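Local atomic coordinates of HTH-type transcriptional regulator PrpR (Mycobacterium tuberculosis, PDB entry 6D2S), a protein that regulates transcription of the enzymes that break down short-chain fatty acids through the glyoxylate and methylcitrate cycles, and is needed for growth inside macrophages. Residues S54-D59 with V75-H80; I91-A96 with G125-F130; R238-V243 with G266-H271. All coordinates share one frame; numbering follows the deposited sequence.

Overall arrangement
The chain is a fragment of PrpR, and its three contacts fall in two sequence families. Contacts 1 and 2 lie in the IrrE-like part, contact 3 in the C-terminal short-chain fatty acyl-CoA regulator part, and they follow one another along the chain without interleaving. Strand 75-79 of contact 1 leads into helix 84-99 of contact 2. With centres about 16 Å apart these two touch, Ile-91 resting on Val-55, Leu-76 and Val-78, so they belong to one packed unit of strands and helices. Contact 3 belongs to a separate antiparallel sheet across the chain's centre, about 41 Å from contact 1 and about 30 Å from contact 2, centre to centre, and touches neither.

Contact 1: S54-D59 with V75-H80; sequences SVVIDD and VLRVAH
Val-75 opens strand 75-79, which pairs in parallel with edge strand 54-58 in the small mixed sheet of the IrrE-like domain; its CA lies 3.3 Å from Ser-54 O in a CA-H...O contact. The next residue, Leu-76, uses both of its backbone groups: its N donates to Ser-54 O and its O accepts from Val-56 N at 2.9 Å, while the side chain turns to the face that also carries Val-55, Ile-57 and Val-78. On that face helices 84-99 and 39-51 cover the sheet, Ile-91 of the former touching Val-55 and Val-78.

Arg-77 projects from the other face. Its aliphatic part runs beside Val-56 and points the same way, a tentative contact because Val-56 adopts two conformers. A bend at chi3 (63°) then turns the guanidinium toward Asp-58, and NE makes a salt bridge of 2.7 Å to the anti lone pair of Asp-58 OD2. The two planar groups are steeply inclined, 72° apart, and NE alone bonds to the carboxylate; NH1 is held separately by His-70 of the neighbouring strand 67-70.

Val-78 repeats the backbone pattern, donating from N to Val-56 O and accepting from Asp-58 N at its O, and its CB lies 3.9 Å from Ile-57 CD1. Beyond Ala-79, the backbone N of His-80 makes the last bond of the series, reaching Asp-58 O from above the carbonyl plane with an N-H...O angle of 140°. The His-80 ring receives Asp-59 CB over one face in a CH-pi contact, tentative since Asp-59 too has two conformers. More firmly placed is the aliphatic packing beside it, where Ile-57 CG2 lies 3.7 Å from His-80 CB.

Contact 2: I91-A96 with G125-F130; sequences IATQLA and GLANYF
Two helices of the IrrE-like domain, 84-99 and 116-135, pack steeply here: their segments 91-96 and 125-130 run at 124° to each other, and the small residues Ala-96 and Ala-127 let the segment axes come within 7.7 Å. Ala-96 CB meets Ala-127 CB at 3.8 Å, and Ala-127 CB also abuts the backbone O of Thr-93.

Phe-130 packs beside this alanine pair. Its first torsion (177°) sends the ring away from its own backbone N and across to helix 84-99, where CD2 comes 3.6 Å from Ala-96 CB. The methyl CD2 of Leu-95 approaches the ring's edge in the plane, 3.9 Å from Phe-130 CE2, and Ala-92 O also lies at the ring's edge. At the other border of the contact Thr-93 faces Asn-128, its CG2 lying 3.6 Å from Asn-128 OD1. The Thr-93 hydroxyl oxygen is hydrogen-bonded to Phe-89 O within its own helix. No hydrogen bond joins the two segments, and the interface is held by apolar packing.

Around it, helix 101-109 reaches Ala-96 through Ile-104, helix 19-31 lays Leu-21 and Ala-25 on Phe-130, and helix 39-51 touches Leu-95 through Met-47 and Phe-51.

Contact 3: R238-V243 with G266-H271; sequences RSYFWV and GCDLAH
A bend at chi3 (59°) in Arg-238 and an extended first torsion in Asp-268, whose CG is anti to its backbone N (chi1 -162°), bring guanidinium and carboxylate together side-on. Arg-238 NE meets the syn lone pair of Asp-268 OD1 at 2.6 Å, and Arg-238 NH2 reaches Asp-268 OD2 at 2.9 Å; the planes are only 26° apart. OD2 also accepts from Ala-270 N, making an Asx turn, so both carboxylate oxygens are gripped. A water bridges OD1 to the hydroxyl of Tyr-240, which is itself hydrogen-bonded to Asp-236.

The salt bridge lies just before strand 239-247 and at the end of strand 261-268, which pair antiparallel. Phe-241 and Cys-267 form a hydrogen-bonded pair, Phe-241 N to Cys-267 O at 2.8 Å and Cys-267 N to Phe-241 O at 3.0 Å, and Leu-269 N reaches Ser-239 O. Gly-266 CA lies over the Trp-242 indole, 3.5 Å from the six-membered ring centroid, a CH-pi contact.

The five-stranded antiparallel sheet is consistent with the GAF clan to which this C-terminal regulator domain is assigned; strand 228-233 flanks 239-247, and strand 183-189, whose Ile-184 touches Tyr-240 and Trp-242, flanks 261-268.

Contact 1: S54-D59 with V75-H80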
loop_
_atom_site.group_PDB
_atom_site.type_symbol
_atom_site.label_atom_id
_atom_site.label_comp_id
_atom_site.label_asym_id
_atom_site.label_seq_id
_atom_site.Cartn_x
_atom_site.Cartn_y
_atom_site.Cartn_z
ATOM N N SER A 54 16.869 18.277 -0.504
ATOM C CA SER A 54 16.494 18.739 0.826
ATOM C C SER A 54 14.992 18.544 1.015
ATOM O O SER A 54 14.192 19.082 0.241
ATOM C CB SER A 54 16.864 20.211 1.011
ATOM O OG SER A 54 18.274 20.392 1.023
ATOM N N VAL A 55 14.618 17.802 2.043
ATOM C CA VAL A 55 13.212 17.599 2.385
ATOM C C VAL A 55 12.833 18.636 3.428
ATOM O O VAL A 55 13.553 18.827 4.421
ATOM C CB VAL A 55 12.965 16.175 2.917
ATOM C CG1 VAL A 55 11.531 16.044 3.430
ATOM C CG2 VAL A 55 13.264 15.132 1.847
ATOM N N VAL A 56 11.724 19.335 3.197
ATOM C CA VAL A 56 11.225 20.338 4.126
ATOM C C VAL A 56 9.737 20.099 4.343
ATOM O O VAL A 56 8.996 19.815 3.398
ATOM C CB VAL A 56 11.487 21.769 3.613
ATOM C CG1 VAL A 56 10.876 21.961 2.240
ATOM C CG2 VAL A 56 10.958 22.794 4.596
ATOM N N ILE A 57 9.305 20.196 5.590
ATOM C CA ILE A 57 7.895 20.063 5.924
ATOM C C ILE A 57 7.255 21.434 5.753
ATOM O O ILE A 57 7.788 22.434 6.244
ATOM C CB ILE A 57 7.720 19.543 7.359
ATOM C CG1 ILE A 57 8.464 18.215 7.552
ATOM C CG2 ILE A 57 6.234 19.435 7.721
ATOM C CD1 ILE A 57 8.118 17.123 6.538
ATOM N N ASP A 58 6.117 21.500 5.064
ATOM C CA ASP A 58 5.589 22.818 4.711
ATOM C C ASP A 58 4.066 22.825 4.722
ATOM O O ASP A 58 3.416 21.790 4.558
ATOM C CB ASP A 58 6.095 23.255 3.327
ATOM C CG ASP A 58 6.290 24.752 3.216
ATOM O OD1 ASP A 58 6.094 25.471 4.223
ATOM O OD2 ASP A 58 6.655 25.213 2.110
ATOM N N ASP A 59 3.508 24.006 4.933
ATOM C CA ASP A 59 2.089 24.218 4.734
ATOM C C ASP A 59 1.890 24.962 3.416
ATOM O O ASP A 59 2.853 25.278 2.713
ATOM C CB ASP A 59 1.473 24.953 5.928
ATOM C CG ASP A 59 2.146 26.278 6.222
ATOM O OD1 ASP A 59 3.334 26.455 5.882
ATOM O OD2 ASP A 59 1.475 27.155 6.806
ATOM N N VAL A 75 14.517 20.564 -3.914
ATOM C CA VAL A 75 13.815 20.639 -2.638
ATOM C C VAL A 75 12.519 19.864 -2.764
ATOM O O VAL A 75 11.767 20.064 -3.720
ATOM C CB VAL A 75 13.525 22.097 -2.228
ATOM C CG1 VAL A 75 12.505 22.127 -1.074
ATOM C CG2 VAL A 75 14.807 22.803 -1.827
ATOM N N LEU A 76 12.235 19.002 -1.782
ATOM C CA LEU A 76 10.960 18.299 -1.726
ATOM C C LEU A 76 10.184 18.843 -0.535
ATOM O O LEU A 76 10.601 18.660 0.614
ATOM C CB LEU A 76 11.147 16.788 -1.591
ATOM C CG LEU A 76 9.827 16.023 -1.420
ATOM C CD1 LEU A 76 8.969 16.129 -2.680
ATOM C CD2 LEU A 76 10.085 14.558 -1.071
ATOM N N ARG A 77 9.067 19.512 -0.808
ATOM C CA ARG A 77 8.163 19.955 0.246
ATOM C C ARG A 77 7.129 18.873 0.529
ATOM O O ARG A 77 6.559 18.288 -0.398
ATOM C CB ARG A 77 7.482 21.266 -0.157
ATOM C CG ARG A 77 8.446 22.432 -0.127
ATOM C CD ARG A 77 7.916 23.598 -0.941
ATOM N NE ARG A 77 6.669 24.122 -0.397
ATOM C CZ ARG A 77 5.677 24.601 -1.143
ATOM N NH1 ARG A 77 5.779 24.601 -2.470
ATOM N NH2 ARG A 77 4.578 25.074 -0.568
ATOM N N VAL A 78 6.905 18.599 1.805
ATOM C CA VAL A 78 6.020 17.535 2.248
ATOM C C VAL A 78 5.013 18.160 3.199
ATOM O O VAL A 78 5.388 18.956 4.066
ATOM C CB VAL A 78 6.800 16.392 2.930
ATOM C CG1 VAL A 78 5.839 15.333 3.481
ATOM C CG2 VAL A 78 7.797 15.778 1.949
ATOM N N ALA A 79 3.737 17.816 3.018
ATOM C CA ALA A 79 2.658 18.487 3.737
ATOM C C ALA A 79 2.774 18.290 5.245
ATOM O O ALA A 79 2.919 17.167 5.731
ATOM C CB ALA A 79 1.299 17.962 3.261
ATOM N N HIS A 80 2.651 19.395 5.982
ATOM C CA HIS A 80 2.801 19.373 7.438
ATOM C C HIS A 80 1.675 18.614 8.128
ATOM O O HIS A 80 1.867 18.111 9.241
ATOM C CB HIS A 80 2.857 20.811 7.965
ATOM C CG HIS A 80 1.515 21.472 8.030
ATOM N ND1 HIS A 80 0.759 21.735 6.907
ATOM C CD2 HIS A 80 0.773 21.879 9.087
ATOM C CE1 HIS A 80 -0.383 22.293 7.269
ATOM N NE2 HIS A 80 -0.399 22.394 8.586
#

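Contact 2: I91-A96 with G125-F130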
loop_
_atom_site.group_PDB
_atom_site.type_symbol
_atom_site.label_atom_id
_atom_site.label_comp_id
_atom_site.label_asym_id
_atom_site.label_seq_id
_atom_site.Cartn_x
_atom_site.Cartn_y
_atom_site.Cartn_z
ATOM N N ILE A 91 8.186 10.941 0.904
ATOM C CA ILE A 91 9.607 11.071 0.604
ATOM C C ILE A 91 10.095 9.860 -0.166
ATOM O O ILE A 91 10.861 9.984 -1.132
ATOM C CB ILE A 91 10.414 11.271 1.902
ATOM C CG1 ILE A 91 9.927 12.521 2.636
ATOM C CG2 ILE A 91 11.911 11.368 1.581
ATOM C CD1 ILE A 91 10.331 12.547 4.152
ATOM N N ALA A 92 9.661 8.665 0.242
ATOM C CA ALA A 92 10.096 7.462 -0.453
ATOM C C ALA A 92 9.502 7.382 -1.853
ATOM O O ALA A 92 10.143 6.844 -2.766
ATOM C CB ALA A 92 9.722 6.217 0.375
ATOM N N THR A 93 8.300 7.927 -2.048
ATOM C CA THR A 93 7.739 8.006 -3.393
ATOM C C THR A 93 8.618 8.869 -4.287
ATOM O O THR A 93 8.965 8.469 -5.403
ATOM C CB THR A 93 6.305 8.540 -3.353
ATOM O OG1 THR A 93 5.470 7.607 -2.661
ATOM C CG2 THR A 93 5.752 8.707 -4.785
ATOM N N GLN A 94 9.040 10.040 -3.786
ATOM C CA GLN A 94 9.936 10.893 -4.566
ATOM C C GLN A 94 11.297 10.235 -4.769
ATOM O O GLN A 94 11.916 10.397 -5.829
ATOM C CB GLN A 94 10.099 12.259 -3.886
ATOM C CG GLN A 94 10.778 13.297 -4.777
ATOM C CD GLN A 94 9.926 13.629 -5.982
ATOM O OE1 GLN A 94 10.422 13.736 -7.114
ATOM N NE2 GLN A 94 8.630 13.795 -5.748
ATOM N N LEU A 95 11.777 9.484 -3.770
ATOM C CA LEU A 95 13.036 8.757 -3.919
ATOM C C LEU A 95 12.969 7.792 -5.097
ATOM O O LEU A 95 13.925 7.675 -5.878
ATOM C CB LEU A 95 13.360 7.997 -2.627
ATOM C CG LEU A 95 14.416 6.875 -2.677
ATOM C CD1 LEU A 95 15.726 7.349 -3.240
ATOM C CD2 LEU A 95 14.626 6.271 -1.275
ATOM N N ALA A 96 11.838 7.112 -5.254
ATOM C CA ALA A 96 11.667 6.237 -6.412
ATOM C C ALA A 96 11.674 7.034 -7.705
ATOM O O ALA A 96 12.322 6.644 -8.678
ATOM C CB ALA A 96 10.364 5.442 -6.295
ATOM N N GLY A 125 2.170 4.547 -9.876
ATOM C CA GLY A 125 1.852 3.364 -9.092
ATOM C C GLY A 125 3.085 2.594 -8.649
ATOM O O GLY A 125 3.132 2.077 -7.532
ATOM N N LEU A 126 4.098 2.505 -9.517
ATOM C CA LEU A 126 5.329 1.809 -9.150
ATOM C C LEU A 126 6.140 2.604 -8.136
ATOM O O LEU A 126 6.751 2.024 -7.231
ATOM C CB LEU A 126 6.170 1.521 -10.396
ATOM C CG LEU A 126 5.526 0.440 -11.278
ATOM C CD1 LEU A 126 6.148 0.459 -12.663
ATOM C CD2 LEU A 126 5.701 -0.918 -10.609
ATOM N N ALA A 127 6.151 3.934 -8.248
ATOM C CA ALA A 127 6.808 4.723 -7.208
ATOM C C ALA A 127 6.094 4.565 -5.868
ATOM O O ALA A 127 6.744 4.452 -4.818
ATOM C CB ALA A 127 6.875 6.201 -7.613
ATOM N N ASN A 128 4.756 4.577 -5.880
ATOM C CA ASN A 128 4.001 4.296 -4.661
ATOM C C ASN A 128 4.298 2.895 -4.148
ATOM O O ASN A 128 4.404 2.684 -2.934
ATOM C CB ASN A 128 2.496 4.432 -4.902
ATOM C CG ASN A 128 2.056 5.863 -5.084
ATOM O OD1 ASN A 128 2.693 6.794 -4.597
ATOM N ND2 ASN A 128 0.957 6.045 -5.788
ATOM N N TYR A 129 4.373 1.914 -5.055
ATOM C CA TYR A 129 4.732 0.554 -4.648
ATOM C C TYR A 129 6.080 0.538 -3.933
ATOM O O TYR A 129 6.237 -0.082 -2.866
ATOM C CB TYR A 129 4.755 -0.378 -5.878
ATOM C CG TYR A 129 5.121 -1.817 -5.528
ATOM C CD1 TYR A 129 6.440 -2.175 -5.306
ATOM C CD2 TYR A 129 4.135 -2.803 -5.415
ATOM C CE1 TYR A 129 6.788 -3.478 -4.964
ATOM C CE2 TYR A 129 4.469 -4.109 -5.071
ATOM C CZ TYR A 129 5.799 -4.438 -4.854
ATOM O OH TYR A 129 6.148 -5.733 -4.525
ATOM N N PHE A 130 7.079 1.187 -4.531
ATOM C CA PHE A 130 8.395 1.285 -3.905
ATOM C C PHE A 130 8.305 1.904 -2.515
ATOM O O PHE A 130 8.956 1.427 -1.574
ATOM C CB PHE A 130 9.327 2.114 -4.797
ATOM C CG PHE A 130 10.690 2.346 -4.205
ATOM C CD1 PHE A 130 11.733 1.462 -4.453
ATOM C CD2 PHE A 130 10.930 3.460 -3.403
ATOM C CE1 PHE A 130 12.997 1.688 -3.918
ATOM C CE2 PHE A 130 12.184 3.686 -2.867
ATOM C CZ PHE A 130 13.217 2.803 -3.122
#

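Contact 3: R238-V243 with G266-H271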
loop_
_atom_site.group_PDB
_atom_site.type_symbol
_atom_site.label_atom_id
_atom_site.label_comp_id
_atom_site.label_asym_id
_atom_site.label_seq_id
_atom_site.Cartn_x
_atom_site.Cartn_y
_atom_site.Cartn_z
ATOM N N ARG A 238 -15.669 -21.104 -3.332
ATOM C CA ARG A 238 -14.960 -21.202 -2.067
ATOM C C ARG A 238 -15.344 -20.039 -1.164
ATOM O O ARG A 238 -15.747 -18.973 -1.633
ATOM C CB ARG A 238 -13.448 -21.238 -2.294
ATOM C CG ARG A 238 -13.026 -22.437 -3.145
ATOM C CD ARG A 238 -11.535 -22.614 -3.170
ATOM N NE ARG A 238 -10.988 -22.806 -1.832
ATOM C CZ ARG A 238 -10.824 -23.989 -1.249
ATOM N NH1 ARG A 238 -11.171 -25.100 -1.888
ATOM N NH2 ARG A 238 -10.306 -24.059 -0.029
ATOM N N SER A 239 -15.231 -20.268 0.141
ATOM C CA SER A 239 -15.537 -19.247 1.129
ATOM C C SER A 239 -14.294 -18.430 1.435
ATOM O O SER A 239 -13.189 -18.971 1.525
ATOM C CB SER A 239 -16.072 -19.871 2.416
ATOM O OG SER A 239 -17.265 -20.603 2.156
ATOM N N TYR A 240 -14.494 -17.128 1.609
ATOM C CA TYR A 240 -13.423 -16.200 1.934
ATOM C C TYR A 240 -13.723 -15.543 3.269
ATOM O O TYR A 240 -14.880 -15.237 3.575
ATOM C CB TYR A 240 -13.250 -15.149 0.837
ATOM C CG TYR A 240 -12.625 -15.734 -0.407
ATOM C CD1 TYR A 240 -11.298 -15.472 -0.745
ATOM C CD2 TYR A 240 -13.353 -16.589 -1.222
ATOM C CE1 TYR A 240 -10.730 -16.039 -1.883
ATOM C CE2 TYR A 240 -12.799 -17.153 -2.353
ATOM C CZ TYR A 240 -11.495 -16.880 -2.681
ATOM O OH TYR A 240 -10.967 -17.460 -3.817
ATOM N N PHE A 241 -12.676 -15.363 4.068
ATOM C CA PHE A 241 -12.770 -14.626 5.314
ATOM C C PHE A 241 -12.361 -13.183 5.044
ATOM O O PHE A 241 -11.282 -12.932 4.496
ATOM C CB PHE A 241 -11.883 -15.259 6.388
ATOM C CG PHE A 241 -12.144 -14.731 7.767
ATOM C CD1 PHE A 241 -12.841 -15.486 8.691
ATOM C CD2 PHE A 241 -11.723 -13.464 8.130
ATOM C CE1 PHE A 241 -13.100 -15.000 9.956
ATOM C CE2 PHE A 241 -11.986 -12.972 9.397
ATOM C CZ PHE A 241 -12.662 -13.738 10.309
ATOM N N TRP A 242 -13.228 -12.246 5.414
ATOM C CA TRP A 242 -13.070 -10.842 5.067
ATOM C C TRP A 242 -12.913 -10.004 6.325
ATOM O O TRP A 242 -13.628 -10.206 7.312
ATOM C CB TRP A 242 -14.271 -10.342 4.256
ATOM C CG TRP A 242 -14.294 -10.860 2.843
ATOM C CD1 TRP A 242 -14.949 -11.964 2.375
ATOM C CD2 TRP A 242 -13.621 -10.286 1.716
ATOM N NE1 TRP A 242 -14.719 -12.112 1.025
ATOM C CE2 TRP A 242 -13.914 -11.090 0.598
ATOM C CE3 TRP A 242 -12.804 -9.164 1.547
ATOM C CZ2 TRP A 242 -13.418 -10.810 -0.672
ATOM C CZ3 TRP A 242 -12.309 -8.891 0.289
ATOM C CH2 TRP A 242 -12.620 -9.710 -0.804
ATOM N N VAL A 243 -11.970 -9.062 6.287
ATOM C CA VAL A 243 -11.786 -8.087 7.358
ATOM C C VAL A 243 -11.739 -6.712 6.713
ATOM O O VAL A 243 -11.038 -6.521 5.714
ATOM C CB VAL A 243 -10.500 -8.360 8.165
ATOM C CG1 VAL A 243 -10.378 -7.380 9.315
ATOM C CG2 VAL A 243 -10.494 -9.797 8.671
ATOM N N GLY A 266 -9.624 -10.060 1.873
ATOM C CA GLY A 266 -10.256 -11.368 1.941
ATOM C C GLY A 266 -9.266 -12.449 1.572
ATOM O O GLY A 266 -8.494 -12.303 0.625
ATOM N N CYS A 267 -9.282 -13.535 2.339
ATOM C CA CYS A 267 -8.435 -14.681 2.032
ATOM C C CYS A 267 -9.267 -15.950 2.066
ATOM O O CYS A 267 -10.319 -16.013 2.710
ATOM C CB CYS A 267 -7.246 -14.816 3.000
ATOM S SG CYS A 267 -7.654 -15.185 4.731
ATOM N N ASP A 268 -8.782 -16.965 1.355
ATOM C CA ASP A 268 -9.478 -18.245 1.357
ATOM C C ASP A 268 -9.708 -18.693 2.788
ATOM O O ASP A 268 -8.833 -18.571 3.650
ATOM C CB ASP A 268 -8.673 -19.310 0.613
ATOM C CG ASP A 268 -9.523 -20.517 0.219
ATOM O OD1 ASP A 268 -9.952 -20.590 -0.954
ATOM O OD2 ASP A 268 -9.766 -21.387 1.082
ATOM N N LEU A 269 -10.897 -19.223 3.047
ATOM C CA LEU A 269 -11.162 -19.707 4.389
ATOM C C LEU A 269 -10.080 -20.672 4.855
ATOM O O LEU A 269 -9.789 -20.741 6.051
ATOM C CB LEU A 269 -12.550 -20.356 4.437
ATOM C CG LEU A 269 -13.162 -20.489 5.819
ATOM C CD1 LEU A 269 -13.221 -19.155 6.527
ATOM C CD2 LEU A 269 -14.548 -21.135 5.711
ATOM N N ALA A 270 -9.439 -21.396 3.927
ATOM C CA ALA A 270 -8.391 -22.350 4.281
ATOM C C ALA A 270 -7.095 -21.698 4.760
ATOM O O ALA A 270 -6.222 -22.409 5.272
ATOM C CB ALA A 270 -8.086 -23.259 3.088
ATOM N N HIS A 271 -6.930 -20.384 4.598
ATOM C CA HIS A 271 -5.797 -19.679 5.179
ATOM C C HIS A 271 -6.151 -18.937 6.459
ATOM O O HIS A 271 -5.244 -18.436 7.136
ATOM C CB HIS A 271 -5.217 -18.660 4.185
ATOM C CG HIS A 271 -4.620 -19.282 2.964
ATOM N ND1 HIS A 271 -3.428 -19.973 2.990
ATOM C CD2 HIS A 271 -5.046 -19.314 1.679
ATOM C CE1 HIS A 271 -3.147 -20.407 1.774
ATOM N NE2 HIS A 271 -4.113 -20.022 0.961
HETATM O O HOH W 1 -12.855 -22.054 1.282
HETATM O O HOH W 2 -8.762 -19.166 -3.137
#